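Local coordinates for protein lovastatin nonaketide synthase, polyketide synthase component (Aspergillus terreus, PDB 7CPX) that builds dihydromonacolin L on its carrier domain from malonyl-CoA, with NADPH as reductant and a methyl group from S-adenosylmethionine, together with its partner LovC, at residues D1145-L1157 with T1214-N1228. The protein carries 2 engineered substitutions. Residues are numbered along the deposited sequence; the frame is centred on the assembly and turned at random.
Sequences DLRASGTLDFIPL and TAESGCEKVAFNTIN
R1147-L1152 and V1222-N1228 pair as antiparallel neighbours in what is predicted to be the C-terminal hotdog fold of the dehydratase domain, their axes 4.4 Å apart at 156°. Hydrogen-bonded pairs A1148-T1226, G1150-F1224 and L1152-V1222 each close a ring of two backbone bonds, and N1228 N to L1146 O, 3.2 Å, adds one more at the end. On the face of A1148, L1152, V1222 and T1226, the F1224 ring reaches across the partner strand. With CG turned between backbone N and carbonyl carbon (chi1 73°), it lies flat on G1150, whose N sits 3.4 Å above the ring centre; L1152 CD2 packs obliquely against F1224 CD2 at 3.7 Å. The other face carries R1147 alongside I1227, where W2019 of the second subunit packs on both. Past the strands, F1154 sets its CB 3.6 Å from V1222 CG1 and turns one ring face to T1214 OG1, a hydroxyl hydrogen-bonded within its own helix to the carbonyls of L1210 and C1211, while P1156 CB meets A1215 CB at 3.9 Å. Backbone bonds thus fix the strand register, and A1148, F1224 and T1226 join the sheet to helix 1170-1184, which carries the predicted proton donor D1174.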
loop_
_atom_site.group_PDB
_atom_site.type_symbol
_atom_site.label_atom_id
_atom_site.label_comp_id
_atom_site.label_asym_id
_atom_site.label_seq_id
_atom_site.Cartn_x
_atom_site.Cartn_y
_atom_site.Cartn_z
ATOM N N ASP A 1145 -33.553 30.891 -8.439
ATOM C CA ASP A 1145 -34.248 30.094 -7.431
ATOM C C ASP A 1145 -33.286 29.149 -6.718
ATOM O O ASP A 1145 -33.585 27.975 -6.494
ATOM C CB ASP A 1145 -35.404 29.316 -8.057
ATOM C CG ASP A 1145 -36.420 30.218 -8.727
ATOM O OD1 ASP A 1145 -36.249 31.454 -8.669
ATOM O OD2 ASP A 1145 -37.388 29.692 -9.313
ATOM N N LEU A 1146 -32.115 29.670 -6.358
ATOM C CA LEU A 1146 -31.088 28.871 -5.695
ATOM C C LEU A 1146 -30.735 27.648 -6.537
ATOM O O LEU A 1146 -30.541 26.546 -6.022
ATOM C CB LEU A 1146 -31.540 28.455 -4.293
ATOM C CG LEU A 1146 -30.464 27.879 -3.372
ATOM C CD1 LEU A 1146 -29.311 28.851 -3.225
ATOM C CD2 LEU A 1146 -31.053 27.540 -2.013
ATOM N N ARG A 1147 -30.658 27.847 -7.849
ATOM C CA ARG A 1147 -30.424 26.755 -8.778
ATOM C C ARG A 1147 -29.663 27.288 -9.980
ATOM O O ARG A 1147 -29.663 28.491 -10.257
ATOM C CB ARG A 1147 -31.741 26.115 -9.223
ATOM C CG ARG A 1147 -31.849 24.640 -8.913
ATOM C CD ARG A 1147 -33.285 24.160 -9.010
ATOM N NE ARG A 1147 -34.036 24.441 -7.792
ATOM C CZ ARG A 1147 -35.225 23.928 -7.509
ATOM N NH1 ARG A 1147 -35.835 23.097 -8.338
ATOM N NH2 ARG A 1147 -35.816 24.252 -6.363
ATOM N N ALA A 1148 -29.010 26.376 -10.695
ATOM C CA ALA A 1148 -28.313 26.739 -11.918
ATOM C C ALA A 1148 -28.434 25.596 -12.910
ATOM O O ALA A 1148 -28.747 24.461 -12.548
ATOM C CB ALA A 1148 -26.840 27.076 -11.661
ATOM N N SER A 1149 -28.204 25.921 -14.176
ATOM C CA SER A 1149 -28.236 24.926 -15.236
ATOM C C SER A 1149 -27.478 25.488 -16.424
ATOM O O SER A 1149 -26.986 26.616 -16.391
ATOM C CB SER A 1149 -29.672 24.561 -15.618
ATOM O OG SER A 1149 -29.694 23.625 -16.680
ATOM N N GLY A 1150 -27.371 24.687 -17.462
ATOM C CA GLY A 1150 -26.752 25.146 -18.687
ATOM C C GLY A 1150 -26.005 24.009 -19.367
ATOM O O GLY A 1150 -26.452 22.861 -19.335
ATOM N N THR A 1151 -24.871 24.351 -19.972
ATOM C CA THR A 1151 -24.056 23.385 -20.691
ATOM C C THR A 1151 -22.591 23.639 -20.381
ATOM O O THR A 1151 -22.128 24.782 -20.445
ATOM C CB THR A 1151 -24.295 23.474 -22.201
ATOM O OG1 THR A 1151 -25.703 23.525 -22.462
ATOM C CG2 THR A 1151 -23.702 22.273 -22.905
ATOM N N LEU A 1152 -21.870 22.573 -20.043
ATOM C CA LEU A 1152 -20.438 22.627 -19.803
ATOM C C LEU A 1152 -19.749 21.648 -20.739
ATOM O O LEU A 1152 -20.304 20.596 -21.069
ATOM C CB LEU A 1152 -20.104 22.294 -18.344
ATOM C CG LEU A 1152 -20.521 20.914 -17.830
ATOM C CD1 LEU A 1152 -19.434 19.881 -18.069
ATOM C CD2 LEU A 1152 -20.863 20.982 -16.355
ATOM N N ASP A 1153 -18.542 21.999 -21.171
ATOM C CA ASP A 1153 -17.814 21.174 -22.128
ATOM C C ASP A 1153 -17.313 19.915 -21.434
ATOM O O ASP A 1153 -16.481 19.985 -20.524
ATOM C CB ASP A 1153 -16.656 21.961 -22.731
ATOM C CG ASP A 1153 -17.120 23.163 -23.526
ATOM O OD1 ASP A 1153 -18.346 23.326 -23.698
ATOM O OD2 ASP A 1153 -16.259 23.944 -23.983
ATOM N N PHE A 1154 -17.820 18.759 -21.862
ATOM C CA PHE A 1154 -17.341 17.470 -21.371
ATOM C C PHE A 1154 -16.029 17.117 -22.073
ATOM O O PHE A 1154 -15.908 16.125 -22.792
ATOM C CB PHE A 1154 -18.398 16.396 -21.588
ATOM C CG PHE A 1154 -18.201 15.171 -20.745
ATOM C CD1 PHE A 1154 -18.729 15.104 -19.469
ATOM C CD2 PHE A 1154 -17.496 14.085 -21.230
ATOM C CE1 PHE A 1154 -18.555 13.981 -18.690
ATOM C CE2 PHE A 1154 -17.317 12.956 -20.455
ATOM C CZ PHE A 1154 -17.849 12.903 -19.183
ATOM N N ILE A 1155 -15.037 17.972 -21.852
ATOM C CA ILE A 1155 -13.765 17.838 -22.568
ATOM C C ILE A 1155 -13.170 16.465 -22.275
ATOM O O ILE A 1155 -13.081 16.067 -21.098
ATOM C CB ILE A 1155 -12.797 18.963 -22.163
ATOM C CG1 ILE A 1155 -11.436 18.767 -22.836
ATOM C CG2 ILE A 1155 -12.656 19.030 -20.646
ATOM C CD1 ILE A 1155 -10.496 19.942 -22.669
ATOM N N PRO A 1156 -12.773 15.695 -23.284
ATOM C CA PRO A 1156 -12.210 14.370 -23.019
ATOM C C PRO A 1156 -10.778 14.445 -22.521
ATOM O O PRO A 1156 -10.013 15.348 -22.869
ATOM C CB PRO A 1156 -12.282 13.682 -24.386
ATOM C CG PRO A 1156 -12.153 14.796 -25.355
ATOM C CD PRO A 1156 -12.844 15.979 -24.729
ATOM N N LEU A 1157 -10.423 13.469 -21.690
ATOM C CA LEU A 1157 -9.062 13.304 -21.205
ATOM C C LEU A 1157 -8.653 11.856 -21.406
ATOM O O LEU A 1157 -9.375 10.942 -20.994
ATOM C CB LEU A 1157 -8.943 13.694 -19.730
ATOM C CG LEU A 1157 -7.552 13.539 -19.113
ATOM C CD1 LEU A 1157 -6.532 14.388 -19.854
ATOM C CD2 LEU A 1157 -7.576 13.901 -17.641
ATOM N N THR A 1214 -19.777 9.823 -24.443
ATOM C CA THR A 1214 -19.754 11.256 -24.716
ATOM C C THR A 1214 -18.345 11.729 -25.043
ATOM O O THR A 1214 -18.149 12.543 -25.952
ATOM C CB THR A 1214 -20.308 12.033 -23.522
ATOM O OG1 THR A 1214 -19.676 11.583 -22.318
ATOM C CG2 THR A 1214 -21.805 11.838 -23.416
ATOM N N ALA A 1215 -17.349 11.231 -24.308
ATOM C CA ALA A 1215 -15.974 11.646 -24.561
ATOM C C ALA A 1215 -15.535 11.258 -25.967
ATOM O O ALA A 1215 -14.889 12.049 -26.664
ATOM C CB ALA A 1215 -15.041 11.031 -23.519
ATOM N N GLU A 1216 -15.881 10.046 -26.403
ATOM C CA GLU A 1216 -15.471 9.580 -27.721
ATOM C C GLU A 1216 -16.383 10.079 -28.835
ATOM O O GLU A 1216 -16.017 9.971 -30.009
ATOM C CB GLU A 1216 -15.431 8.051 -27.747
ATOM C CG GLU A 1216 -16.797 7.395 -27.634
ATOM C CD GLU A 1216 -16.709 5.893 -27.453
ATOM O OE1 GLU A 1216 -15.579 5.365 -27.407
ATOM O OE2 GLU A 1216 -17.769 5.240 -27.356
ATOM N N SER A 1217 -17.554 10.620 -28.496
ATOM C CA SER A 1217 -18.489 11.059 -29.527
ATOM C C SER A 1217 -17.969 12.278 -30.273
ATOM O O SER A 1217 -18.287 12.464 -31.454
ATOM C CB SER A 1217 -19.850 11.366 -28.900
ATOM O OG SER A 1217 -20.813 11.672 -29.893
ATOM N N GLY A 1218 -17.172 13.113 -29.611
ATOM C CA GLY A 1218 -16.667 14.331 -30.196
ATOM C C GLY A 1218 -17.463 15.573 -29.854
ATOM O O GLY A 1218 -16.943 16.684 -30.002
ATOM N N CYS A 1219 -18.709 15.417 -29.401
ATOM C CA CYS A 1219 -19.481 16.577 -28.968
ATOM C C CYS A 1219 -18.819 17.254 -27.776
ATOM O O CYS A 1219 -18.733 18.487 -27.725
ATOM C CB CYS A 1219 -20.908 16.155 -28.619
ATOM S SG CYS A 1219 -21.016 14.949 -27.277
ATOM N N GLU A 1220 -18.339 16.461 -26.816
ATOM C CA GLU A 1220 -17.632 16.956 -25.637
ATOM C C GLU A 1220 -18.287 18.214 -25.081
ATOM O O GLU A 1220 -17.599 19.153 -24.670
ATOM C CB GLU A 1220 -16.159 17.216 -25.966
ATOM C CG GLU A 1220 -15.907 18.306 -26.998
ATOM C CD GLU A 1220 -14.433 18.489 -27.300
ATOM O OE1 GLU A 1220 -13.653 17.548 -27.044
ATOM O OE2 GLU A 1220 -14.055 19.573 -27.790
ATOM N N LYS A 1221 -19.617 18.236 -25.063
ATOM C CA LYS A 1221 -20.361 19.366 -24.515
ATOM C C LYS A 1221 -21.701 18.836 -24.031
ATOM O O LYS A 1221 -22.553 18.464 -24.843
ATOM C CB LYS A 1221 -20.537 20.468 -25.556
ATOM C CG LYS A 1221 -21.228 21.707 -25.024
ATOM C CD LYS A 1221 -20.962 22.924 -25.897
ATOM C CE LYS A 1221 -21.529 22.752 -27.298
ATOM N NZ LYS A 1221 -21.295 23.958 -28.142
ATOM N N VAL A 1222 -21.884 18.802 -22.715
ATOM C CA VAL A 1222 -23.019 18.136 -22.094
ATOM C C VAL A 1222 -23.757 19.129 -21.210
ATOM O O VAL A 1222 -23.160 20.036 -20.621
ATOM C CB VAL A 1222 -22.572 16.909 -21.271
ATOM C CG1 VAL A 1222 -21.867 15.898 -22.162
ATOM C CG2 VAL A 1222 -21.672 17.345 -20.128
ATOM N N ALA A 1223 -25.066 18.933 -21.101
ATOM C CA ALA A 1223 -25.884 19.825 -20.304
ATOM C C ALA A 1223 -25.772 19.455 -18.828
ATOM O O ALA A 1223 -25.286 18.385 -18.460
ATOM C CB ALA A 1223 -27.336 19.773 -20.767
ATOM N N PHE A 1224 -26.237 20.362 -17.974
ATOM C CA PHE A 1224 -26.141 20.163 -16.539
ATOM C C PHE A 1224 -27.241 20.943 -15.838
ATOM O O PHE A 1224 -27.671 22.003 -16.306
ATOM C CB PHE A 1224 -24.778 20.607 -15.997
ATOM C CG PHE A 1224 -24.598 22.100 -15.962
ATOM C CD1 PHE A 1224 -25.005 22.830 -14.862
ATOM C CD2 PHE A 1224 -24.026 22.771 -17.028
ATOM C CE1 PHE A 1224 -24.850 24.199 -14.823
ATOM C CE2 PHE A 1224 -23.864 24.142 -16.995
ATOM C CZ PHE A 1224 -24.277 24.857 -15.890
ATOM N N ASN A 1225 -27.678 20.398 -14.709
ATOM C CA ASN A 1225 -28.511 21.084 -13.737
ATOM C C ASN A 1225 -27.857 20.945 -12.370
ATOM O O ASN A 1225 -27.067 20.028 -12.131
ATOM C CB ASN A 1225 -29.931 20.509 -13.705
ATOM C CG ASN A 1225 -30.613 20.565 -15.055
ATOM O OD1 ASN A 1225 -30.270 21.389 -15.902
ATOM N ND2 ASN A 1225 -31.586 19.687 -15.261
ATOM N N THR A 1226 -28.173 21.868 -11.468
ATOM C CA THR A 1226 -27.558 21.842 -10.150
ATOM C C THR A 1226 -28.417 22.623 -9.171
ATOM O O THR A 1226 -28.910 23.710 -9.494
ATOM C CB THR A 1226 -26.140 22.421 -10.192
ATOM O OG1 THR A 1226 -25.678 22.666 -8.858
ATOM C CG2 THR A 1226 -26.119 23.710 -10.982
ATOM N N ILE A 1227 -28.583 22.059 -7.980
ATOM C CA ILE A 1227 -29.305 22.681 -6.881
ATOM C C ILE A 1227 -28.285 23.080 -5.832
ATOM O O ILE A 1227 -27.469 22.255 -5.408
ATOM C CB ILE A 1227 -30.348 21.728 -6.268
ATOM C CG1 ILE A 1227 -30.813 20.672 -7.277
ATOM C CG2 ILE A 1227 -31.524 22.517 -5.721
ATOM C CD1 ILE A 1227 -31.530 21.220 -8.482
ATOM N N ASN A 1228 -28.324 24.342 -5.413
ATOM C CA ASN A 1228 -27.531 24.781 -4.268
ATOM C C ASN A 1228 -28.337 24.487 -3.002
ATOM O O ASN A 1228 -28.929 25.363 -2.371
ATOM C CB ASN A 1228 -27.165 26.252 -4.399
ATOM C CG ASN A 1228 -26.331 26.758 -3.237
ATOM O OD1 ASN A 1228 -26.433 27.921 -2.855
ATOM N ND2 ASN A 1228 -25.501 25.888 -2.671
#